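Local atomic coordinates of metalloprotease stcE (Escherichia coli, PDB entry 4DNY), a protein that is a secreted zinc metalloprotease and mucinase that probably cleaves O-linked glycoproteins, aiding adhesion and immune evasion in enterohemorrhagic E. coli infection. Residues K25-T30 and E56-N61; D75-M80 and K111-Q116; V65-L70 and S90-Y95. All blocks are in the same frame, centred on the assembly; numbering follows the deposited sequence.

Contact 1 (K25-T30 and E56-N61); sequences KKIINT and EIHTAN
With CG anti to the backbone N in both K25 (chi1 -178°) and E56 (chi1 177°), two extended side chains converge at their charged ends. K25 NZ lies 2.9 Å from E56 OE1, a salt bridge with a weak hydrogen bond; R82 pairs with the same oxygen. E56 OE2 turns to H58, offering its anti lone pair to H58 NE2 at 2.6 Å, a nearly straight bond (171°) that lies in the imidazole plane. A water donates to E56 OE2 at 2.7 Å, and a second water links H58 ND1 to N29 ND2. I27 CG2 meets one face of the imidazole near its rim. Beneath, strand 25-28, outermost in the five-stranded sheet, runs parallel to strand 54-60: E56 N binds K26 O, I28 N binds E56 O, and H58 N binds I28 O. On the other face I28 and I57 lie side by side, I28 CB 4.0 Å from I57 CG1, facing helix 43-49. With R82 and, more loosely, K25 beside it, the carboxylate would tend to stay ionised, and its charge probably polarises the imidazole, while the in-plane bond at NE2 and the water at ND1 hold the ring's rotation.

Contact 2 (D75-M80 and K111-Q116); sequences DLEGKM and KYVNGQ
The tip of a tight beta hairpin, the type I' turn from V113 to Q116, is held here by the carboxylate of E77. Bent at chi2 (55°), the E77 side chain curls back over the turn, and its OE2 takes the N114 N-H through the syn lone pair at 2.7 Å, while G115 N makes a weak bond to E77 OE1 at 3.4 Å. E77 itself sits in a second reversal, the type II turn from L76 to K79, with G78 adopting the positive phi usual at its third position. Turn thus meets hairpin where the chain enters strand 80-86: G78 N donates to Y112 O at 2.8 Å, Y112 N donates to K79 O at 3.0 Å, and M80 and K111 follow as an antiparallel non-hydrogen-bonded pair, M80 CG lying 3.8 Å from K111 CB. The Y112 ring lies between L76 and the backbone of Q116: L76 CB sits 3.5 Å above one face in a CH-pi contact, Q116 N lies over the centre of the opposite face, and the Y112 hydroxyl is bound by Q72 and G73. A water accepts from K111 NZ and lies 3.0 Å from G78 O, the ammonium being bonded also to D17 O.

Contact 3 (V65-L70 and S90-Y95); sequences VRDIYL and SSTVFY
Y69 and F94 lie side by side on one face of the sheet, their rings forming an offset stack with centroids 4.6 Å apart and planes 13° from parallel. The displacement brings Y69 CE1 over the F94 rim, 3.5 Å from F94 CD2. The opposite face of F94 receives the methyl T92 CG2, so the phenyl is a flat plate held between a phenol and a methyl bump. Its rim is closed by D67, whose OD1 lies in the ring plane 3.7 Å from F94 CE2, the carboxylate turned 80° to the ring. R66 grips that carboxylate in turn, NH2 reaching D67 OD2 at 2.7 Å. On the other face the shapes are aliphatic: L70 CG presses on V93 CG1 at 4.0 Å, and L70 CD1 lies alongside Y95 CB at 3.8 Å. At the start of the pair S91 OG reaches V65 O at 2.7 Å. Four backbone bonds, from T92 N to R66 O through L70 N to F94 O, fix the register. Two sheets packed face to face, here through I68, L70 and V93 on F83 of strand 80-86, make the beta-sandwich, the parallel pair being a local feature of one sheet.

Contacts 1 and 2 belong to one five-stranded sheet, on opposite sides of the chain's centre; contact 3 belongs to the facing three-stranded sheet. Contacts 1 and 3 both join an outermost strand to its parallel neighbour, each turning aliphatic side chains inward. Their other faces differ: contact 1 carries a charge network spanning both strands, contact 3 an aromatic stack whose one salt bridge, R66-D67, stays within a single segment. Contact 3 lies nearest the centre, with five of its twelve residues buried; contact 2, farthest out, is built largely from turns with exposed residues such as E77 and N114, and there a carboxylate grips backbone amides. Strand 80-86, begun by M80, adjoins contact 1 and underlies contact 3.

Contact 1 (K25-T30 and E56-N61)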
ATOM      1  N   LYS A  25      -0.822   3.820  12.867  1.00 13.24           N
ATOM      2  CA  LYS A  25      -0.835   2.786  11.858  1.00 13.97           C
ATOM      3  C   LYS A  25      -2.236   2.366  11.616  1.00 13.52           C
ATOM      4  O   LYS A  25      -2.953   1.969  12.537  1.00 14.46           O
ATOM      5  CB  LYS A  25      -0.074   1.578  12.391  1.00 14.14           C
ATOM      6  CG  LYS A  25       0.022   0.439  11.399  1.00 14.92           C
ATOM      7  CD  LYS A  25       0.540  -0.748  12.108  1.00 18.84           C
ATOM      8  CE  LYS A  25       0.910  -1.839  11.222  1.00 19.38           C
ATOM      9  NZ  LYS A  25       1.602  -2.921  11.946  1.00 18.62           N
ATOM     10  N   LYS A  26      -2.686   2.388  10.370  1.00 11.88           N
ATOM     11  CA  LYS A  26      -3.987   1.862   9.951  1.00 12.97           C
ATOM     12  C   LYS A  26      -3.838   0.535   9.333  1.00 14.25           C
ATOM     13  O   LYS A  26      -3.142   0.375   8.370  1.00 15.22           O
ATOM     14  CB  LYS A  26      -4.620   2.823   8.949  1.00 14.42           C
ATOM     15  CG  LYS A  26      -5.795   2.235   8.197  1.00 14.95           C
ATOM     16  CD  LYS A  26      -7.066   2.039   9.044  1.00 17.07           C
ATOM     17  CE  LYS A  26      -8.175   1.344   8.218  1.00 16.65           C
ATOM     18  NZ  LYS A  26      -9.475   1.203   8.942  1.00 18.22           N
ATOM     19  N   ILE A  27      -4.574  -0.453   9.860  1.00 14.42           N
ATOM     20  CA  ILE A  27      -4.593  -1.782   9.230  1.00 14.07           C
ATOM     21  C   ILE A  27      -5.863  -1.936   8.422  1.00 13.35           C
ATOM     22  O   ILE A  27      -6.939  -1.644   8.893  1.00 14.20           O
ATOM     23  CB  ILE A  27      -4.555  -2.915  10.299  1.00 14.55           C
ATOM     24  CG1 ILE A  27      -3.213  -2.923  10.990  1.00 17.84           C
ATOM     25  CG2 ILE A  27      -4.832  -4.274   9.694  1.00 13.23           C
ATOM     26  CD1 ILE A  27      -3.100  -1.848  11.952  1.00 25.41           C
ATOM     27  N   ILE A  28      -5.737  -2.418   7.176  1.00 11.60           N
ATOM     28  CA  ILE A  28      -6.872  -2.713   6.330  1.00 11.80           C
ATOM     29  C   ILE A  28      -6.898  -4.168   6.214  1.00 12.21           C
ATOM     30  O   ILE A  28      -6.023  -4.760   5.650  1.00 11.24           O
ATOM     31  CB  ILE A  28      -6.696  -2.008   4.914  1.00 11.17           C
ATOM     32  CG1 ILE A  28      -6.804  -0.505   5.083  1.00 11.44           C
ATOM     33  CG2 ILE A  28      -7.692  -2.623   3.876  1.00 12.25           C
ATOM     34  CD1 ILE A  28      -6.539   0.306   3.840  1.00 13.70           C
ATOM     35  N   ASN A  29      -7.881  -4.833   6.819  1.00 11.72           N
ATOM     36  CA  ASN A  29      -7.927  -6.302   6.893  1.00 10.84           C
ATOM     37  C   ASN A  29      -9.336  -6.848   6.912  1.00 11.72           C
ATOM     38  O   ASN A  29      -9.551  -7.958   7.419  1.00 12.59           O
ATOM     39  CB  ASN A  29      -7.159  -6.819   8.114  1.00 11.34           C
ATOM     40  CG  ASN A  29      -7.815  -6.432   9.436  1.00 13.31           C
ATOM     41  OD1 ASN A  29      -8.698  -5.601   9.461  1.00 12.68           O
ATOM     42  ND2 ASN A  29      -7.353  -7.017  10.550  1.00 13.76           N
ATOM     43  N   THR A  30     -10.262  -6.100   6.327  1.00 11.08           N
ATOM     44  CA  THR A  30     -11.653  -6.593   6.216  1.00 12.40           C
ATOM     45  C   THR A  30     -12.080  -6.514   4.772  1.00 12.99           C
ATOM     46  O   THR A  30     -11.476  -5.779   3.984  1.00 12.27           O
ATOM     47  CB  THR A  30     -12.609  -5.705   7.064  1.00 13.27           C
ATOM     48  OG1 THR A  30     -12.483  -4.353   6.617  1.00 12.81           O
ATOM     49  CG2 THR A  30     -12.286  -5.830   8.538  1.00 14.90           C
ATOM     50  N   GLU A  56      -1.239  -0.486   6.503  1.00 10.24           N
ATOM     51  CA  GLU A  56      -0.788  -1.877   6.313  1.00 10.00           C
ATOM     52  C   GLU A  56      -2.012  -2.675   5.836  1.00  9.39           C
ATOM     53  O   GLU A  56      -3.011  -2.764   6.569  1.00 10.33           O
ATOM     54  CB  GLU A  56      -0.222  -2.464   7.609  1.00 10.87           C
ATOM     55  CG  GLU A  56       0.179  -3.923   7.436  1.00 11.93           C
ATOM     56  CD  GLU A  56       1.040  -4.460   8.594  1.00 15.92           C
ATOM     57  OE1 GLU A  56       1.893  -3.741   9.133  1.00 15.53           O
ATOM     58  OE2 GLU A  56       0.867  -5.598   8.933  1.00 18.92           O
ATOM     59  N   ILE A  57      -1.903  -3.221   4.638  1.00  9.25           N
ATOM     60  CA  ILE A  57      -2.993  -3.926   3.989  1.00  9.14           C
ATOM     61  C   ILE A  57      -2.750  -5.397   4.029  1.00  9.31           C
ATOM     62  O   ILE A  57      -1.672  -5.880   3.657  1.00  9.50           O
ATOM     63  CB  ILE A  57      -3.083  -3.463   2.525  1.00  9.04           C
ATOM     64  CG1 ILE A  57      -3.530  -2.010   2.467  1.00  9.94           C
ATOM     65  CG2 ILE A  57      -4.025  -4.400   1.665  1.00  9.55           C
ATOM     66  CD1 ILE A  57      -3.264  -1.305   1.083  1.00 11.96           C
ATOM     67  N   HIS A  58      -3.744  -6.125   4.538  1.00 10.04           N
ATOM     68  CA  HIS A  58      -3.669  -7.606   4.610  1.00 10.16           C
ATOM     69  C   HIS A  58      -4.709  -8.194   3.684  1.00 10.05           C
ATOM     70  O   HIS A  58      -5.906  -8.130   3.972  1.00 10.46           O
ATOM     71  CB  HIS A  58      -4.000  -8.072   6.010  1.00 12.22           C
ATOM     72  CG  HIS A  58      -2.983  -7.711   7.031  1.00 12.77           C
ATOM     73  ND1 HIS A  58      -3.213  -7.917   8.384  1.00 16.05           N
ATOM     74  CD2 HIS A  58      -1.829  -7.001   6.937  1.00 15.59           C
ATOM     75  CE1 HIS A  58      -2.143  -7.483   9.041  1.00 18.02           C
ATOM     76  NE2 HIS A  58      -1.291  -6.907   8.196  1.00 15.13           N
ATOM     77  N   THR A  59      -4.276  -8.740   2.530  1.00  9.92           N
ATOM     78  CA  THR A  59      -5.175  -9.509   1.673  1.00 10.06           C
ATOM     79  C   THR A  59      -5.159 -10.964   2.151  1.00 10.17           C
ATOM     80  O   THR A  59      -4.138 -11.429   2.710  1.00 10.98           O
ATOM     81  CB  THR A  59      -4.792  -9.392   0.225  1.00 10.01           C
ATOM     82  OG1 THR A  59      -3.406  -9.667   0.095  1.00 11.81           O
ATOM     83  CG2 THR A  59      -5.123  -7.971  -0.352  1.00 10.92           C
ATOM     84  N   ALA A  60      -6.238 -11.675   1.930  1.00  9.95           N
ATOM     85  CA  ALA A  60      -6.356 -13.069   2.368  1.00 11.69           C
ATOM     86  C   ALA A  60      -7.324 -13.769   1.480  1.00 11.40           C
ATOM     87  O   ALA A  60      -8.011 -13.138   0.665  1.00 11.82           O
ATOM     88  CB  ALA A  60      -6.821 -13.110   3.863  1.00 11.57           C
ATOM     89  N   ASN A  61      -7.414 -15.116   1.617  1.00 11.86           N
ATOM     90  CA  ASN A  61      -8.447 -15.836   0.909  1.00 12.34           C
ATOM     91  C   ASN A  61      -9.830 -15.295   1.341  1.00 12.63           C
ATOM     92  O   ASN A  61     -10.100 -15.089   2.521  1.00 13.76           O
ATOM     93  CB  ASN A  61      -8.315 -17.316   1.168  1.00 12.48           C
ATOM     94  CG  ASN A  61      -7.098 -17.950   0.483  1.00 12.54           C
ATOM     95  OD1 ASN A  61      -6.634 -17.418  -0.549  1.00 12.97           O
ATOM     96  ND2 ASN A  61      -6.615 -19.057   1.019  1.00 14.09           N
TER
HETATM   97  O   HOH W   1       2.241  -6.116  11.175  1.00 17.03           O
HETATM   98  O   HOH W   2      -5.216  -9.143   9.812  1.00 16.72           O

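Contact 2 (D75-M80 and K111-Q116)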
ATOM      1  N   ASP A  75       0.312  15.599   0.047  1.00 28.55           N
ATOM      2  CA  ASP A  75       0.153  15.281   1.442  1.00 28.10           C
ATOM      3  C   ASP A  75       0.639  13.885   1.828  1.00 25.05           C
ATOM      4  O   ASP A  75       0.582  13.509   3.006  1.00 24.41           O
ATOM      5  CB  ASP A  75      -1.304  15.502   1.892  1.00 28.71           C
ATOM      6  CG  ASP A  75      -2.312  14.662   1.127  1.00 31.88           C
ATOM      7  OD1 ASP A  75      -1.997  14.059   0.084  1.00 29.05           O
ATOM      8  OD2 ASP A  75      -3.462  14.641   1.597  1.00 35.42           O
ATOM      9  N   LEU A  76       1.138  13.137   0.839  1.00 22.82           N
ATOM     10  CA  LEU A  76       1.674  11.760   1.080  1.00 21.39           C
ATOM     11  C   LEU A  76       3.165  11.757   1.445  1.00 19.86           C
ATOM     12  O   LEU A  76       3.760  10.711   1.680  1.00 18.32           O
ATOM     13  CB  LEU A  76       1.453  10.902  -0.163  1.00 20.76           C
ATOM     14  CG  LEU A  76       0.008  10.565  -0.571  1.00 22.28           C
ATOM     15  CD1 LEU A  76      -0.063   9.967  -1.947  1.00 23.56           C
ATOM     16  CD2 LEU A  76      -0.708   9.695   0.473  1.00 23.92           C
ATOM     17  N   GLU A  77       3.780  12.915   1.501  1.00 20.37           N
ATOM     18  CA  GLU A  77       5.186  13.026   1.795  1.00 19.20           C
ATOM     19  C   GLU A  77       5.581  12.275   3.068  1.00 18.83           C
ATOM     20  O   GLU A  77       5.040  12.525   4.153  1.00 18.36           O
ATOM     21  CB  GLU A  77       5.558  14.489   1.904  1.00 22.61           C
ATOM     22  CG  GLU A  77       6.944  14.802   1.742  1.00 23.24           C
ATOM     23  CD  GLU A  77       7.585  14.310   0.442  1.00 19.79           C
ATOM     24  OE1 GLU A  77       6.910  14.193  -0.649  1.00 23.01           O
ATOM     25  OE2 GLU A  77       8.720  13.973   0.622  1.00 20.01           O
ATOM     26  N   GLY A  78       6.528  11.356   2.912  1.00 17.62           N
ATOM     27  CA  GLY A  78       7.048  10.532   3.999  1.00 15.75           C
ATOM     28  C   GLY A  78       6.143   9.403   4.467  1.00 15.68           C
ATOM     29  O   GLY A  78       6.519   8.643   5.393  1.00 15.30           O
ATOM     30  N   LYS A  79       4.976   9.292   3.878  1.00 13.49           N
ATOM     31  CA  LYS A  79       4.028   8.252   4.250  1.00 12.69           C
ATOM     32  C   LYS A  79       4.481   6.896   3.719  1.00 11.64           C
ATOM     33  O   LYS A  79       5.168   6.786   2.721  1.00 12.08           O
ATOM     34  CB  LYS A  79       2.625   8.576   3.710  1.00 13.08           C
ATOM     35  CG  LYS A  79       2.042   9.841   4.263  1.00 15.81           C
ATOM     36  CD  LYS A  79       1.836   9.792   5.756  1.00 17.24           C
ATOM     37  CE  LYS A  79       1.176  11.072   6.317  1.00 21.58           C
ATOM     38  NZ  LYS A  79       0.616  10.936   7.643  1.00 22.53           N
ATOM     39  N   MET A  80       3.960   5.824   4.362  1.00 11.19           N
ATOM     40  CA  MET A  80       4.344   4.444   4.025  1.00 10.46           C
ATOM     41  C   MET A  80       3.136   3.542   3.857  1.00 10.19           C
ATOM     42  O   MET A  80       2.109   3.740   4.497  1.00 10.64           O
ATOM     43  CB  MET A  80       5.328   3.884   5.059  1.00 11.70           C
ATOM     44  CG  MET A  80       6.628   4.601   5.036  1.00 13.52           C
ATOM     45  SD  MET A  80       7.741   4.040   6.347  0.12 13.60           S
ATOM     46  CE  MET A  80       8.021   2.267   5.979  1.00 16.51           C
ATOM     47  N   LYS A 111       7.448   3.763   0.465  1.00  9.59           N
ATOM     48  CA  LYS A 111       7.534   5.078   1.079  1.00  9.77           C
ATOM     49  C   LYS A 111       7.552   6.166  -0.001  1.00  9.83           C
ATOM     50  O   LYS A 111       8.196   6.016  -1.000  1.00 10.83           O
ATOM     51  CB  LYS A 111       8.807   5.181   1.947  1.00 10.99           C
ATOM     52  CG  LYS A 111       8.959   6.520   2.652  1.00 12.70           C
ATOM     53  CD  LYS A 111      10.057   6.526   3.690  1.00 14.59           C
ATOM     54  CE  LYS A 111      10.302   7.907   4.214  1.00 18.47           C
ATOM     55  NZ  LYS A 111      11.249   7.978   5.407  1.00 20.15           N
ATOM     56  N   TYR A 112       6.816   7.259   0.237  1.00  9.99           N
ATOM     57  CA  TYR A 112       6.671   8.338  -0.718  1.00 10.49           C
ATOM     58  C   TYR A 112       7.678   9.445  -0.341  1.00 10.37           C
ATOM     59  O   TYR A 112       7.641   9.949   0.773  1.00 12.56           O
ATOM     60  CB  TYR A 112       5.251   8.884  -0.625  1.00 11.64           C
ATOM     61  CG  TYR A 112       4.771   9.669  -1.804  1.00 12.91           C
ATOM     62  CD1 TYR A 112       4.323   9.036  -2.947  1.00 14.27           C
ATOM     63  CD2 TYR A 112       4.632  11.044  -1.723  1.00 14.16           C
ATOM     64  CE1 TYR A 112       3.818   9.710  -4.007  1.00 15.19           C
ATOM     65  CE2 TYR A 112       4.079  11.755  -2.802  1.00 15.86           C
ATOM     66  CZ  TYR A 112       3.658  11.067  -3.932  1.00 19.61           C
ATOM     67  OH  TYR A 112       3.083  11.772  -5.000  1.00 22.25           O
ATOM     68  N   VAL A 113       8.591   9.757  -1.243  1.00 10.22           N
ATOM     69  CA  VAL A 113       9.612  10.763  -0.991  1.00 10.38           C
ATOM     70  C   VAL A 113       9.633  11.739  -2.163  1.00 11.12           C
ATOM     71  O   VAL A 113       9.906  11.330  -3.322  1.00 10.83           O
ATOM     72  CB  VAL A 113      11.006  10.142  -0.781  1.00 11.29           C
ATOM     73  CG1 VAL A 113      12.000  11.202  -0.434  1.00 12.52           C
ATOM     74  CG2 VAL A 113      10.917   9.076   0.350  1.00 12.61           C
ATOM     75  N   ASN A 114       9.421  13.003  -1.840  1.00 11.84           N
ATOM     76  CA  ASN A 114       9.456  14.096  -2.826  1.00 12.30           C
ATOM     77  C   ASN A 114       8.656  13.779  -4.072  1.00 12.93           C
ATOM     78  O   ASN A 114       9.153  13.968  -5.217  1.00 13.15           O
ATOM     79  CB  ASN A 114      10.858  14.526  -3.163  1.00 11.78           C
ATOM     80  CG  ASN A 114      10.902  15.842  -3.886  1.00 12.56           C
ATOM     81  OD1 ASN A 114      10.076  16.743  -3.629  1.00 13.74           O
ATOM     82  ND2 ASN A 114      11.825  15.999  -4.848  1.00 11.58           N
ATOM     83  N   GLY A 115       7.439  13.251  -3.852  1.00 13.71           N
ATOM     84  CA  GLY A 115       6.482  13.086  -4.949  1.00 15.67           C
ATOM     85  C   GLY A 115       6.516  11.751  -5.668  1.00 15.60           C
ATOM     86  O   GLY A 115       5.863  11.568  -6.702  1.00 18.76           O
ATOM     87  N   GLN A 116       7.278  10.774  -5.159  1.00 13.87           N
ATOM     88  CA  GLN A 116       7.403   9.465  -5.797  1.00 14.71           C
ATOM     89  C   GLN A 116       7.402   8.334  -4.742  1.00 12.86           C
ATOM     90  O   GLN A 116       8.081   8.417  -3.744  1.00 11.23           O
ATOM     91  CB  GLN A 116       8.689   9.400  -6.607  1.00 15.50           C
ATOM     92  CG  GLN A 116       8.863   8.132  -7.468  1.00 17.85           C
ATOM     93  CD  GLN A 116      10.138   8.150  -8.267  1.00 21.72           C
ATOM     94  OE1 GLN A 116      10.310   8.933  -9.189  1.00 22.55           O
ATOM     95  NE2 GLN A 116      11.085   7.295  -7.864  1.00 27.83           N
TER
HETATM   96  O   HOH W   3       8.861   7.855   7.062  1.00 17.73           O

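Contact 3 (V65-L70 and S90-Y95)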
ATOM      1  N   VAL A  65      -8.489  -8.276  -3.878  1.00 14.54           N
ATOM      2  CA  VAL A  65      -8.808  -7.704  -5.163  1.00 15.89           C
ATOM      3  C   VAL A  65      -7.614  -7.823  -6.072  1.00 15.88           C
ATOM      4  O   VAL A  65      -6.487  -7.915  -5.572  1.00 16.02           O
ATOM      5  CB  VAL A  65      -9.122  -6.170  -5.076  1.00 17.53           C
ATOM      6  CG1 VAL A  65     -10.527  -6.005  -4.426  1.00 18.59           C
ATOM      7  CG2 VAL A  65      -8.006  -5.389  -4.347  1.00 18.98           C
ATOM      8  N   ARG A  66      -7.860  -7.817  -7.369  1.00 17.48           N
ATOM      9  CA  ARG A  66      -6.790  -7.989  -8.359  1.00 19.23           C
ATOM     10  C   ARG A  66      -5.813  -6.849  -8.444  1.00 19.27           C
ATOM     11  O   ARG A  66      -4.637  -7.100  -8.501  1.00 19.76           O
ATOM     12  CB  ARG A  66      -7.409  -8.239  -9.723  1.00 21.37           C
ATOM     13  CG  ARG A  66      -6.393  -8.744 -10.697  1.00 29.01           C
ATOM     14  CD  ARG A  66      -7.002  -8.890 -12.054  1.00 34.77           C
ATOM     15  NE  ARG A  66      -7.044  -7.556 -12.666  1.00 40.66           N
ATOM     16  CZ  ARG A  66      -7.645  -7.221 -13.801  1.00 45.91           C
ATOM     17  NH1 ARG A  66      -8.303  -8.135 -14.521  1.00 48.58           N
ATOM     18  NH2 ARG A  66      -7.582  -5.951 -14.214  1.00 47.25           N
ATOM     19  N   ASP A  67      -6.317  -5.625  -8.499  1.00 16.32           N
ATOM     20  CA  ASP A  67      -5.486  -4.471  -8.765  1.00 17.45           C
ATOM     21  C   ASP A  67      -5.590  -3.533  -7.625  1.00 16.18           C
ATOM     22  O   ASP A  67      -6.664  -3.223  -7.192  1.00 17.37           O
ATOM     23  CB  ASP A  67      -5.922  -3.728 -10.042  1.00 18.97           C
ATOM     24  CG  ASP A  67      -5.801  -4.599 -11.307  1.00 21.05           C
ATOM     25  OD1 ASP A  67      -4.893  -5.419 -11.399  1.00 20.92           O
ATOM     26  OD2 ASP A  67      -6.623  -4.405 -12.231  1.00 26.77           O
ATOM     27  N   ILE A  68      -4.447  -3.051  -7.158  1.00 15.21           N
ATOM     28  CA  ILE A  68      -4.382  -2.097  -6.088  1.00 14.00           C
ATOM     29  C   ILE A  68      -3.519  -0.915  -6.496  1.00 14.93           C
ATOM     30  O   ILE A  68      -2.362  -1.070  -6.861  1.00 15.15           O
ATOM     31  CB  ILE A  68      -3.729  -2.735  -4.851  1.00 13.44           C
ATOM     32  CG1 ILE A  68      -4.602  -3.971  -4.428  1.00 14.50           C
ATOM     33  CG2 ILE A  68      -3.586  -1.706  -3.710  1.00 14.17           C
ATOM     34  CD1 ILE A  68      -3.900  -4.926  -3.489  1.00 16.95           C
ATOM     35  N   TYR A  69      -4.066   0.295  -6.324  1.00 15.20           N
ATOM     36  CA  TYR A  69      -3.383   1.495  -6.779  1.00 16.91           C
ATOM     37  C   TYR A  69      -2.912   2.355  -5.616  1.00 15.10           C
ATOM     38  O   TYR A  69      -3.721   2.743  -4.759  1.00 15.61           O
ATOM     39  CB  TYR A  69      -4.318   2.331  -7.654  1.00 17.72           C
ATOM     40  CG  TYR A  69      -4.683   1.631  -8.958  1.00 18.95           C
ATOM     41  CD1 TYR A  69      -3.941   1.811 -10.097  1.00 22.21           C
ATOM     42  CD2 TYR A  69      -5.781   0.758  -9.003  1.00 20.84           C
ATOM     43  CE1 TYR A  69      -4.307   1.193 -11.289  1.00 23.72           C
ATOM     44  CE2 TYR A  69      -6.140   0.124 -10.189  1.00 24.25           C
ATOM     45  CZ  TYR A  69      -5.358   0.341 -11.317  1.00 26.45           C
ATOM     46  OH  TYR A  69      -5.700  -0.293 -12.517  1.00 30.91           O
ATOM     47  N   LEU A  70      -1.620   2.701  -5.585  1.00 14.25           N
ATOM     48  CA  LEU A  70      -1.180   3.649  -4.581  1.00 14.42           C
ATOM     49  C   LEU A  70      -1.523   5.092  -5.036  1.00 16.47           C
ATOM     50  O   LEU A  70      -1.411   5.403  -6.198  1.00 17.48           O
ATOM     51  CB  LEU A  70       0.320   3.465  -4.333  1.00 14.33           C
ATOM     52  CG  LEU A  70       0.791   2.129  -3.793  1.00 13.18           C
ATOM     53  CD1 LEU A  70       2.232   2.292  -3.245  1.00 12.05           C
ATOM     54  CD2 LEU A  70      -0.081   1.629  -2.625  1.00 14.05           C
ATOM     55  N   SER A  90      -2.902 -13.826  -6.840  1.00 13.36           N
ATOM     56  CA  SER A  90      -1.973 -12.719  -6.859  0.50 13.03           C
ATOM     57  C   SER A  90      -2.700 -11.407  -7.122  1.00 12.68           C
ATOM     58  O   SER A  90      -3.803 -11.403  -7.680  1.00 13.24           O
ATOM     59  CB  SER A  90      -0.869 -12.936  -7.925  0.50 14.40           C
ATOM     60  OG  SER A  90      -1.359 -12.913  -9.269  0.50 16.34           O
ATOM     61  N   SER A  91      -2.058 -10.315  -6.762  1.00 11.20           N
ATOM     62  CA  SER A  91      -2.547  -8.966  -6.987  1.00 11.67           C
ATOM     63  C   SER A  91      -1.406  -8.185  -7.679  1.00 12.71           C
ATOM     64  O   SER A  91      -0.260  -8.554  -7.567  1.00 12.95           O
ATOM     65  CB  SER A  91      -2.920  -8.266  -5.704  1.00 11.54           C
ATOM     66  OG  SER A  91      -3.999  -8.926  -5.047  1.00 11.26           O
ATOM     67  N   THR A  92      -1.778  -7.109  -8.338  1.00 13.19           N
ATOM     68  CA  THR A  92      -0.790  -6.192  -8.919  1.00 13.48           C
ATOM     69  C   THR A  92      -0.913  -4.904  -8.120  1.00 13.66           C
ATOM     70  O   THR A  92      -2.041  -4.367  -7.983  1.00 14.35           O
ATOM     71  CB  THR A  92      -1.039  -5.907 -10.406  1.00 15.00           C
ATOM     72  OG1 THR A  92      -0.963  -7.162 -11.124  1.00 19.05           O
ATOM     73  CG2 THR A  92       0.022  -4.918 -10.912  1.00 16.52           C
ATOM     74  N   VAL A  93       0.216  -4.392  -7.606  1.00 12.64           N
ATOM     75  CA  VAL A  93       0.263  -3.078  -6.963  1.00 12.85           C
ATOM     76  C   VAL A  93       0.887  -2.094  -7.918  1.00 13.52           C
ATOM     77  O   VAL A  93       2.022  -2.286  -8.370  1.00 13.86           O
ATOM     78  CB  VAL A  93       1.066  -3.096  -5.678  1.00 10.72           C
ATOM     79  CG1 VAL A  93       1.138  -1.674  -5.069  1.00 12.19           C
ATOM     80  CG2 VAL A  93       0.430  -4.125  -4.676  1.00 11.76           C
ATOM     81  N   PHE A  94       0.131  -1.056  -8.250  1.00 14.61           N
ATOM     82  CA  PHE A  94       0.561   0.000  -9.151  1.00 15.78           C
ATOM     83  C   PHE A  94       1.040   1.186  -8.330  1.00 15.57           C
ATOM     84  O   PHE A  94       0.322   1.677  -7.428  1.00 16.82           O
ATOM     85  CB  PHE A  94      -0.616   0.433 -10.070  1.00 16.70           C
ATOM     86  CG  PHE A  94      -1.131  -0.648 -10.949  1.00 18.14           C
ATOM     87  CD1 PHE A  94      -0.603  -0.836 -12.207  1.00 18.22           C
ATOM     88  CD2 PHE A  94      -2.189  -1.507 -10.508  1.00 16.16           C
ATOM     89  CE1 PHE A  94      -1.113  -1.840 -13.003  1.00 19.48           C
ATOM     90  CE2 PHE A  94      -2.634  -2.522 -11.295  1.00 17.50           C
ATOM     91  CZ  PHE A  94      -2.074  -2.684 -12.547  1.00 19.72           C
ATOM     92  N   TYR A  95       2.230   1.687  -8.676  1.00 15.68           N
ATOM     93  CA  TYR A  95       2.818   2.779  -7.945  1.00 15.89           C
ATOM     94  C   TYR A  95       3.590   3.671  -8.923  1.00 18.65           C
ATOM     95  O   TYR A  95       4.632   3.286  -9.429  1.00 19.42           O
ATOM     96  CB  TYR A  95       3.676   2.278  -6.781  1.00 15.04           C
ATOM     97  CG  TYR A  95       4.836   1.400  -7.115  1.00 14.11           C
ATOM     98  CD1 TYR A  95       6.146   1.831  -6.946  1.00 14.23           C
ATOM     99  CD2 TYR A  95       4.633   0.089  -7.561  1.00 11.83           C
ATOM    100  CE1 TYR A  95       7.217   0.979  -7.217  1.00 15.71           C
ATOM    101  CE2 TYR A  95       5.664  -0.762  -7.791  1.00 12.82           C
ATOM    102  CZ  TYR A  95       6.978  -0.332  -7.668  1.00 15.16           C
ATOM    103  OH  TYR A  95       8.068  -1.149  -7.877  1.00 18.03           O
TER
HETATM  104  O   HOH W   4      -3.186  -8.736 -11.028  1.00 36.64           O